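Local coordinates for protein SOXX (PDB 2C1D) that binds heme c and probably carries electrons as the cytochrome c-type subunit of SoxXA, a heme enzyme that initiates chemotrophic sulfur oxidation, at residues H45-G48 and A49-D52; R76-V79 and A80-M84; P118-A122 and Q123-D127; A130-V133 and T134-E137. One frame throughout, in Å; residues are numbered along the deposited sequence.

Interaction 1: residues H45-G48 and A49-D52; sequences HQIG and ALPD. With HEC (heme c), chain O.
Ile-47 and Leu-50 are the two ends of a type I beta turn, and their side chains lie next to each other, pointing the same way. The tight part of the contact is here: CG2 of Ile-47 meets CD2 of Leu-50 at 3.6 Å, and the same methyl of Leu-50 also reaches CD1 of Ile-47 at 3.9 Å. With CG2 of Ile-47 anti to its backbone N and CG1 beside it (chi1 -49°), both branches can flank the leucine. One backbone bond, Leu-50 N to Ile-47 O at 2.9 Å, closes the turn. The other side is loose. Gly-48 and Ala-49 form the exposed corner, CB of Ala-49 lying 4.4 Å from Ile-47 CG2, and Pro-51 adds little, its CD 3.9 Å from Gly-48 O. Two backbone N-H groups of the corner are nevertheless held by Asp-64, Gly-48 N donating to its OD1 and Ala-49 N to its OD2. Just ahead of the turn, His-45 closes the heme-binding motif begun by Cys-41 and Cys-44, which bind the heme covalently. Its NE2 coordinates the heme iron at 2.3 Å, and Met-91 SD supplies the other protein ligand. The turn thus leads the chain from the axial histidine out to the surface, in the loop between helix 26-33 and helix 66-69; Ile-47 leans on Met-33 and Leu-50 on Val-30 of helix 26-33.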
# COMPACT_ATOMS: atom_id res chain seq x y z
N HIS B 45 -3.97 -9.88 15.45
CA HIS B 45 -4.41 -10.18 16.82
C HIS B 45 -3.28 -10.23 17.83
O HIS B 45 -2.24 -10.85 17.60
CB HIS B 45 -5.06 -11.57 16.94
CG HIS B 45 -6.28 -11.78 16.11
ND1 HIS B 45 -6.95 -10.76 15.48
CD2 HIS B 45 -6.96 -12.90 15.79
CE1 HIS B 45 -7.97 -11.25 14.81
NE2 HIS B 45 -7.99 -12.55 14.97
N GLN B 46 -3.51 -9.64 19.00
CA GLN B 46 -2.64 -9.86 20.15
C GLN B 46 -2.98 -11.23 20.74
O GLN B 46 -4.10 -11.70 20.63
CB GLN B 46 -2.89 -8.81 21.23
CG GLN B 46 -2.20 -7.47 20.99
CD GLN B 46 -2.78 -6.34 21.87
OE1 GLN B 46 -3.64 -6.59 22.73
NE2 GLN B 46 -2.32 -5.10 21.65
N ILE B 47 -1.99 -11.87 21.34
CA ILE B 47 -2.18 -13.10 22.10
C ILE B 47 -1.44 -12.94 23.41
O ILE B 47 -0.22 -13.13 23.49
CB ILE B 47 -1.68 -14.34 21.33
CG1 ILE B 47 -2.21 -14.36 19.89
CG2 ILE B 47 -2.09 -15.60 22.07
CD1 ILE B 47 -1.71 -15.53 19.08
N GLY B 48 -2.17 -12.52 24.44
CA GLY B 48 -1.57 -12.30 25.75
C GLY B 48 -0.87 -13.52 26.34
O GLY B 48 0.15 -13.39 27.01
N ALA B 49 -1.40 -14.70 26.05
CA ALA B 49 -0.79 -15.95 26.49
C ALA B 49 0.59 -16.19 25.88
O ALA B 49 1.32 -17.04 26.34
CB ALA B 49 -1.70 -17.12 26.18
N LEU B 50 0.94 -15.46 24.82
CA LEU B 50 2.27 -15.60 24.23
C LEU B 50 3.02 -14.26 24.35
O LEU B 50 3.07 -13.50 23.37
CB LEU B 50 2.14 -16.01 22.76
CG LEU B 50 1.96 -17.46 22.27
CD1 LEU B 50 1.73 -18.47 23.35
CD2 LEU B 50 0.85 -17.54 21.24
N PRO B 51 3.60 -13.96 25.51
CA PRO B 51 4.22 -12.64 25.76
C PRO B 51 5.51 -12.35 24.99
O PRO B 51 5.96 -11.20 24.90
CB PRO B 51 4.49 -12.67 27.28
CG PRO B 51 4.67 -14.10 27.61
CD PRO B 51 3.71 -14.84 26.69
N ASP B 52 6.13 -13.38 24.43
CA ASP B 52 7.41 -13.15 23.75
C ASP B 52 7.26 -12.84 22.27
O ASP B 52 8.27 -12.51 21.63
CB ASP B 52 8.34 -14.32 23.97
CG ASP B 52 8.73 -14.50 25.45
OD1 ASP B 52 8.62 -13.54 26.28
OD2 ASP B 52 9.16 -15.59 25.88
FE HEC O . -8.70 -13.47 13.02
CHA HEC O . -11.81 -12.74 14.20
CHB HEC O . -8.59 -16.27 14.91
CHC HEC O . -5.73 -14.28 11.60
CHD HEC O . -8.58 -10.41 11.38
NA HEC O . -9.99 -14.36 14.30
C1A HEC O . -11.20 -13.86 14.69
C2A HEC O . -11.73 -14.74 15.70
C3A HEC O . -10.83 -15.73 15.91
C4A HEC O . -9.72 -15.49 15.01
CMA HEC O . -10.89 -16.92 16.88
CAA HEC O . -13.09 -14.52 16.36
CBA HEC O . -13.09 -13.28 17.25
CGA HEC O . -12.55 -13.73 18.56
O1A HEC O . -13.25 -14.53 19.21
O2A HEC O . -11.43 -13.32 18.95
NB HEC O . -7.41 -14.95 13.23
C1B HEC O . -7.58 -16.07 14.02
C2B HEC O . -6.52 -17.02 13.72
C3B HEC O . -5.72 -16.47 12.81
C4B HEC O . -6.28 -15.17 12.48
CMB HEC O . -6.35 -18.37 14.43
CAB HEC O . -4.45 -17.13 12.20
CBB HEC O . -4.74 -18.37 11.66
NC HEC O . -7.36 -12.51 11.72
C1C HEC O . -6.20 -13.05 11.26
C2C HEC O . -5.53 -12.04 10.45
C3C HEC O . -6.38 -11.02 10.27
C4C HEC O . -7.51 -11.26 11.16
CMC HEC O . -4.27 -12.31 9.61
CAC HEC O . -6.19 -9.69 9.45
CBC HEC O . -5.87 -9.74 8.15
ND HEC O . -10.00 -11.83 12.80
C1D HEC O . -9.73 -10.66 12.10
C2D HEC O . -10.85 -9.76 12.25
C3D HEC O . -11.86 -10.50 13.14
C4D HEC O . -11.24 -11.76 13.43
CMD HEC O . -11.02 -8.33 11.66
CAD HEC O . -13.25 -10.02 13.66
CBD HEC O . -14.31 -10.46 12.66
CGD HEC O . -15.14 -9.30 12.16
O1D HEC O . -14.92 -8.85 10.98
O2D HEC O . -16.01 -8.85 12.96

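Interaction 2: residues R76-V79 and A80-M84; sequences RGIV and ANAKM. With HEC (heme c), chain O.
Two successive i to i+4 bonds, Ala-80 N to Arg-76 O and Asn-81 N to Gly-77 O, both 2.9 Å, run along helix 72-81, ahead of a 3-10 segment at 82-84. This is a heme-packing helix of the cytochrome c fold, and its side chains divide between the cofactor and the protein core. Ile-78 faces the heme: its CG2, anti to the backbone N while CG1 lies beside it (chi1 -75°), rests 3.7 Å from C3A of the porphyrin and 4.3 Å from Ala-82 CB one turn on. Val-79 gives CG2 to the heme methyl CMB at 3.9 Å, and also packs on Ile-125, Val-128 and Leu-132 of helix 122-133. Ala-82 in turn lies close to Met-91, an axial ligand of the iron. On another side of the helix Arg-76 makes salt bridges through NE with Glu-126 and through NH2 with Glu-72, while NH1 donates to the carbonyl of Val-15; the buried guanidinium thus has partners for all three nitrogens. Asn-81 OD1 takes a weak bond from Lys-83 N. The next helical bond is replaced by a water that accepts from Ala-82 N and probably donates to Ile-78 O, each at 2.9 Å.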
# COMPACT_ATOMS: atom_id res chain seq x y z
N ARG B 76 -12.99 -24.06 14.22
CA ARG B 76 -12.51 -24.68 12.97
C ARG B 76 -13.00 -23.91 11.77
O ARG B 76 -12.24 -23.58 10.85
CB ARG B 76 -12.95 -26.15 12.91
CG ARG B 76 -12.67 -26.90 11.61
CD ARG B 76 -13.10 -28.37 11.68
NE ARG B 76 -12.37 -29.06 12.74
CZ ARG B 76 -12.89 -29.55 13.87
NH1 ARG B 76 -14.19 -29.45 14.17
NH2 ARG B 76 -12.08 -30.13 14.72
N GLY B 77 -14.30 -23.60 11.78
CA GLY B 77 -14.89 -22.85 10.70
C GLY B 77 -14.34 -21.44 10.56
O GLY B 77 -14.21 -20.96 9.46
N ILE B 78 -14.00 -20.79 11.67
CA ILE B 78 -13.43 -19.42 11.66
C ILE B 78 -12.00 -19.45 11.09
O ILE B 78 -11.64 -18.63 10.25
CB ILE B 78 -13.45 -18.82 13.10
CG1 ILE B 78 -14.88 -18.40 13.46
CG2 ILE B 78 -12.52 -17.63 13.22
CD1 ILE B 78 -15.11 -18.05 14.92
N VAL B 79 -11.20 -20.40 11.53
CA VAL B 79 -9.84 -20.56 10.99
C VAL B 79 -9.84 -20.92 9.50
O VAL B 79 -9.13 -20.29 8.71
CB VAL B 79 -9.00 -21.54 11.83
CG1 VAL B 79 -7.58 -21.65 11.30
CG2 VAL B 79 -8.93 -21.05 13.28
N ALA B 80 -10.66 -21.90 9.11
CA ALA B 80 -10.74 -22.35 7.72
C ALA B 80 -11.28 -21.26 6.82
O ALA B 80 -10.76 -21.03 5.73
CB ALA B 80 -11.60 -23.63 7.58
N ASN B 81 -12.34 -20.61 7.25
CA ASN B 81 -12.90 -19.53 6.45
C ASN B 81 -13.81 -18.62 7.29
O ASN B 81 -15.00 -18.89 7.44
CB ASN B 81 -13.63 -20.06 5.23
CG ASN B 81 -14.01 -18.96 4.26
OD1 ASN B 81 -13.97 -17.77 4.59
ND2 ASN B 81 -14.41 -19.36 3.06
N ALA B 82 -13.23 -17.52 7.79
CA ALA B 82 -13.91 -16.67 8.76
C ALA B 82 -15.06 -15.93 8.12
O ALA B 82 -16.00 -15.55 8.82
CB ALA B 82 -12.94 -15.72 9.41
N LYS B 83 -15.01 -15.74 6.81
CA LYS B 83 -16.10 -15.13 6.05
C LYS B 83 -17.44 -15.86 6.15
O LYS B 83 -18.47 -15.29 5.80
CB LYS B 83 -15.73 -15.02 4.57
CG LYS B 83 -14.68 -13.93 4.26
CD LYS B 83 -13.28 -14.50 4.01
CE LYS B 83 -12.37 -13.51 3.27
NZ LYS B 83 -12.12 -12.23 3.99
N MET B 84 -17.43 -17.12 6.58
CA MET B 84 -18.68 -17.88 6.73
C MET B 84 -19.33 -17.64 8.09
O MET B 84 -20.46 -18.08 8.34
CB MET B 84 -18.43 -19.38 6.55
CG MET B 84 -17.85 -19.78 5.21
SD MET B 84 -18.92 -19.44 3.83
CE MET B 84 -20.17 -20.79 3.95
FE HEC O . -8.70 -13.47 13.02
CHA HEC O . -11.81 -12.74 14.20
CHB HEC O . -8.59 -16.27 14.91
CHC HEC O . -5.73 -14.28 11.60
CHD HEC O . -8.58 -10.41 11.38
NA HEC O . -9.99 -14.36 14.30
C1A HEC O . -11.20 -13.86 14.69
C2A HEC O . -11.73 -14.74 15.70
C3A HEC O . -10.83 -15.73 15.91
C4A HEC O . -9.72 -15.49 15.01
CMA HEC O . -10.89 -16.92 16.88
CAA HEC O . -13.09 -14.52 16.36
CBA HEC O . -13.09 -13.28 17.25
CGA HEC O . -12.55 -13.73 18.56
O1A HEC O . -13.25 -14.53 19.21
O2A HEC O . -11.43 -13.32 18.95
NB HEC O . -7.41 -14.95 13.23
C1B HEC O . -7.58 -16.07 14.02
C2B HEC O . -6.52 -17.02 13.72
C3B HEC O . -5.72 -16.47 12.81
C4B HEC O . -6.28 -15.17 12.48
CMB HEC O . -6.35 -18.37 14.43
CAB HEC O . -4.45 -17.13 12.20
CBB HEC O . -4.74 -18.37 11.66
NC HEC O . -7.36 -12.51 11.72
C1C HEC O . -6.20 -13.05 11.26
C2C HEC O . -5.53 -12.04 10.45
C3C HEC O . -6.38 -11.02 10.27
C4C HEC O . -7.51 -11.26 11.16
CMC HEC O . -4.27 -12.31 9.61
CAC HEC O . -6.19 -9.69 9.45
CBC HEC O . -5.87 -9.74 8.15
ND HEC O . -10.00 -11.83 12.80
C1D HEC O . -9.73 -10.66 12.10
C2D HEC O . -10.85 -9.76 12.25
C3D HEC O . -11.86 -10.50 13.14
C4D HEC O . -11.24 -11.76 13.43
CMD HEC O . -11.02 -8.33 11.66
CAD HEC O . -13.25 -10.02 13.66
CBD HEC O . -14.31 -10.46 12.66
CGD HEC O . -15.14 -9.30 12.16
O1D HEC O . -14.92 -8.85 10.98
O2D HEC O . -16.01 -8.85 12.96
O HOH W 1 -10.30 -17.70 7.91

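Interaction 3: residues P118-A122 and Q123-D127; sequences PILNA and QQIED
Gln-123 follows Ala-122 in the first turn of helix 122-133, and Gln-124, next in line, reaches back to the N-cap residue Asn-121. This is the N3-to-N-cap bond of a capping box. The Gln-124 chain, extended beyond CG (chi2 170°), folds back over Asn-121, and OE1 takes the backbone N-H of Asn-121 at 2.9 Å, a fairly straight bond of 160° with the donor tilted from the amide plane. The two side-chain amides stack, their planes 18° apart. OE1 also accepts from a water at 2.6 Å, which reaches Ile-119 O weakly, and it lies close to the CA of Leu-120. Ile-125 N then donates to Asn-121 O at 3.2 Å. Its side chain turns to the apolar side, where CD1 meets CB of Leu-120 at 3.9 Å and CD1 of the same residue at 4.0 Å; the Leu-120 side chain lies about 4 Å from a heme and packs on Ile-32 of helix 26-33. Glu-126 continues the helix with N to Ala-122 O at 3.1 Å. Its OE2, already held by Arg-76, also accepts from Leu-19 N, and Asp-127 OD1 accepts from Asn-25 N. Chemically, the helix start is thus stitched to the preceding loop through the backbone of its N-cap residue, while its acidic side chains tie it to the N-terminal part of the chain and to helix 72-81.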
# COMPACT_ATOMS: atom_id res chain seq x y z
N PRO B 118 -4.13 -24.02 -0.39
CA PRO B 118 -4.68 -23.20 0.69
C PRO B 118 -3.52 -22.63 1.50
O PRO B 118 -2.42 -23.20 1.47
CB PRO B 118 -5.48 -24.19 1.52
CG PRO B 118 -4.79 -25.49 1.30
CD PRO B 118 -4.35 -25.46 -0.14
N ILE B 119 -3.74 -21.52 2.19
CA ILE B 119 -2.64 -20.89 2.93
C ILE B 119 -2.13 -21.84 4.03
O ILE B 119 -0.93 -21.98 4.24
CB ILE B 119 -3.08 -19.51 3.51
CG1 ILE B 119 -3.46 -18.55 2.35
CG2 ILE B 119 -1.97 -18.94 4.44
CD1 ILE B 119 -4.28 -17.34 2.81
N LEU B 120 -3.04 -22.47 4.74
CA LEU B 120 -2.69 -23.52 5.68
C LEU B 120 -3.24 -24.87 5.20
O LEU B 120 -4.32 -24.93 4.63
CB LEU B 120 -3.28 -23.17 7.04
CG LEU B 120 -2.74 -21.91 7.73
CD1 LEU B 120 -3.50 -21.68 9.04
CD2 LEU B 120 -1.28 -22.05 8.01
N ASN B 121 -2.51 -25.96 5.43
CA ASN B 121 -3.05 -27.28 5.12
C ASN B 121 -4.03 -27.73 6.22
O ASN B 121 -4.19 -27.05 7.22
CB ASN B 121 -1.93 -28.30 4.80
CG ASN B 121 -1.03 -28.62 5.99
OD1 ASN B 121 0.22 -28.71 5.86
ND2 ASN B 121 -1.63 -28.82 7.12
N ALA B 122 -4.69 -28.86 6.04
CA ALA B 122 -5.80 -29.28 6.95
C ALA B 122 -5.35 -29.56 8.37
O ALA B 122 -6.03 -29.19 9.32
CB ALA B 122 -6.55 -30.45 6.39
N GLN B 123 -4.20 -30.22 8.53
CA GLN B 123 -3.68 -30.52 9.85
C GLN B 123 -3.22 -29.24 10.55
O GLN B 123 -3.34 -29.13 11.77
CB GLN B 123 -2.51 -31.53 9.80
CG GLN B 123 -2.05 -32.02 11.16
CD GLN B 123 -3.17 -32.66 11.96
OE1 GLN B 123 -3.36 -32.37 13.17
NE2 GLN B 123 -3.93 -33.52 11.31
N GLN B 124 -2.68 -28.29 9.79
CA GLN B 124 -2.29 -26.99 10.37
C GLN B 124 -3.51 -26.29 10.98
O GLN B 124 -3.42 -25.77 12.10
CB GLN B 124 -1.63 -26.10 9.31
CG GLN B 124 -0.17 -26.54 9.07
CD GLN B 124 0.49 -25.88 7.89
OE1 GLN B 124 -0.18 -25.40 7.01
NE2 GLN B 124 1.80 -25.88 7.88
N ILE B 125 -4.63 -26.35 10.28
CA ILE B 125 -5.88 -25.78 10.80
C ILE B 125 -6.24 -26.48 12.11
O ILE B 125 -6.58 -25.82 13.09
CB ILE B 125 -7.08 -25.91 9.80
CG1 ILE B 125 -6.80 -25.27 8.44
CG2 ILE B 125 -8.39 -25.35 10.43
CD1 ILE B 125 -6.85 -23.84 8.38
N GLU B 126 -6.17 -27.81 12.14
CA GLU B 126 -6.54 -28.58 13.33
C GLU B 126 -5.62 -28.24 14.50
O GLU B 126 -6.07 -28.17 15.66
CB GLU B 126 -6.50 -30.09 13.04
CG GLU B 126 -7.59 -30.55 12.08
CD GLU B 126 -9.01 -30.31 12.57
OE1 GLU B 126 -9.24 -30.45 13.78
OE2 GLU B 126 -9.88 -29.96 11.74
N ASP B 127 -4.34 -28.03 14.19
CA ASP B 127 -3.32 -27.66 15.16
C ASP B 127 -3.60 -26.27 15.77
O ASP B 127 -3.42 -26.06 16.99
CB ASP B 127 -1.93 -27.68 14.51
CG ASP B 127 -1.43 -29.10 14.18
OD1 ASP B 127 -2.02 -30.12 14.61
OD2 ASP B 127 -0.39 -29.31 13.50
O HOH W 2 0.69 -24.87 4.59

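Interaction 4: residues A130-V133 and T134-E137; sequences AFLV and TLKE
The Phe-131 ring meets two neighbours obliquely: Thr-134 OG1 lies 3.8 Å from CD1, and Leu-135 approaches from the same side of the ring plane, nearer CE2 and CZ, its CD1 standing 3.8 Å from CE2 and its CD2 3.9 Å from CZ. Leu-50 comes from the opposite side. With CG anti to the backbone N (chi1 180°), the ring lies beside Thr-134 and Leu-135. The carbonyl of Phe-131 is gripped twice by Thr-134. The hydroxyl OG1 donates to it in plane, on a lone pair, at 2.7 Å, and the backbone N comes in from above the plane at 3.0 Å. A chi1 of 67° places OG1 between the threonine's N and carbonyl carbon, where it can fold back onto the preceding turn, while CG2 touches Ala-130 O. One residue later Leu-135 N donates to Leu-132 O at 3.2 Å, and Leu-135 CD1 lies 4.0 Å from Leu-132 CD2. Leu-135 is the centre of an inverse gamma turn, which turns the chain off the helix path. At the exposed surface Lys-136 curls back, NZ giving a weak bond to Val-133 O. The contact lies at the C-terminal part of helix 122-133: Phe-131 packs on Val-30 and Met-33 of helix 26-33, Leu-132 touches the heme as well as Leu-75 of helix 72-81, and Leu-135 leans on Ala-49 in the loop after helix 26-33.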
# COMPACT_ATOMS: atom_id res chain seq x y z
N ALA B 130 -6.72 -26.53 18.06
CA ALA B 130 -6.43 -27.19 19.32
C ALA B 130 -5.80 -26.21 20.31
O ALA B 130 -6.04 -26.29 21.52
CB ALA B 130 -5.52 -28.37 19.11
N PHE B 131 -5.02 -25.27 19.79
CA PHE B 131 -4.48 -24.24 20.65
C PHE B 131 -5.57 -23.25 21.06
O PHE B 131 -5.63 -22.88 22.22
CB PHE B 131 -3.29 -23.50 20.04
CG PHE B 131 -2.75 -22.45 20.93
CD1 PHE B 131 -2.02 -22.80 22.06
CD2 PHE B 131 -3.04 -21.11 20.70
CE1 PHE B 131 -1.56 -21.83 22.92
CE2 PHE B 131 -2.57 -20.13 21.55
CZ PHE B 131 -1.82 -20.48 22.65
N LEU B 132 -6.41 -22.85 20.12
CA LEU B 132 -7.45 -21.87 20.40
C LEU B 132 -8.41 -22.38 21.48
O LEU B 132 -8.92 -21.60 22.28
CB LEU B 132 -8.23 -21.53 19.13
CG LEU B 132 -7.46 -20.73 18.07
CD1 LEU B 132 -8.20 -20.78 16.77
CD2 LEU B 132 -7.22 -19.30 18.48
N VAL B 133 -8.65 -23.69 21.51
CA VAL B 133 -9.52 -24.28 22.52
C VAL B 133 -8.95 -24.09 23.93
O VAL B 133 -9.71 -23.98 24.88
CB VAL B 133 -9.83 -25.79 22.18
CG1 VAL B 133 -10.43 -26.52 23.36
CG2 VAL B 133 -10.77 -25.87 20.99
N THR B 134 -7.62 -24.02 24.08
CA THR B 134 -7.01 -23.87 25.40
C THR B 134 -7.08 -22.46 25.95
O THR B 134 -6.75 -22.25 27.11
CB THR B 134 -5.51 -24.34 25.47
OG1 THR B 134 -4.65 -23.48 24.69
CG2 THR B 134 -5.32 -25.72 24.89
N LEU B 135 -7.44 -21.49 25.11
CA LEU B 135 -7.40 -20.09 25.51
C LEU B 135 -8.66 -19.76 26.27
O LEU B 135 -9.63 -19.25 25.72
CB LEU B 135 -7.25 -19.18 24.28
CG LEU B 135 -5.90 -19.25 23.55
CD1 LEU B 135 -5.96 -18.47 22.23
CD2 LEU B 135 -4.78 -18.72 24.45
N LYS B 136 -8.63 -20.08 27.56
CA LYS B 136 -9.78 -19.95 28.44
C LYS B 136 -9.49 -18.99 29.58
O LYS B 136 -8.33 -18.75 29.94
CB LYS B 136 -10.14 -21.33 29.02
CG LYS B 136 -10.90 -22.24 28.06
CD LYS B 136 -10.59 -23.73 28.33
CE LYS B 136 -11.58 -24.69 27.64
NZ LYS B 136 -12.52 -24.05 26.66
N GLU B 137 -10.57 -18.47 30.17
CA GLU B 137 -10.54 -17.76 31.46
C GLU B 137 -9.93 -16.37 31.35
O GLU B 137 -10.01 -15.59 32.30
CB GLU B 137 -9.82 -18.59 32.56
CG GLU B 137 -10.34 -20.03 32.71
CD GLU B 137 -9.69 -20.83 33.82
OE1 GLU B 137 -8.73 -21.59 33.54
OE2 GLU B 137 -10.17 -20.73 34.98

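The four contacts come one after another along a single cytochrome c fold. Interactions 1 and 2 both touch the heme, yet their centres stand about 21 Å apart; one brings the axial histidine, the other the packing helix 72-81. Interactions 3 and 4 lie at the N-terminal and C-terminal parts of the last helix, their centres about 17 Å apart. Each meets interaction 2: Ile-125 CD1 lies 3.7 Å from Val-79 CG1, and Leu-132 CD1 3.6 Å from Val-79 CG2. Interaction 4 also touches interaction 1, with Phe-131 CZ 4.1 Å from Leu-50 CD1 and Leu-135 CD2 3.9 Å from Ala-49 CB. The C-terminal helix and the residues after it thus join the heme-packing helix to the loop that follows the axial histidine.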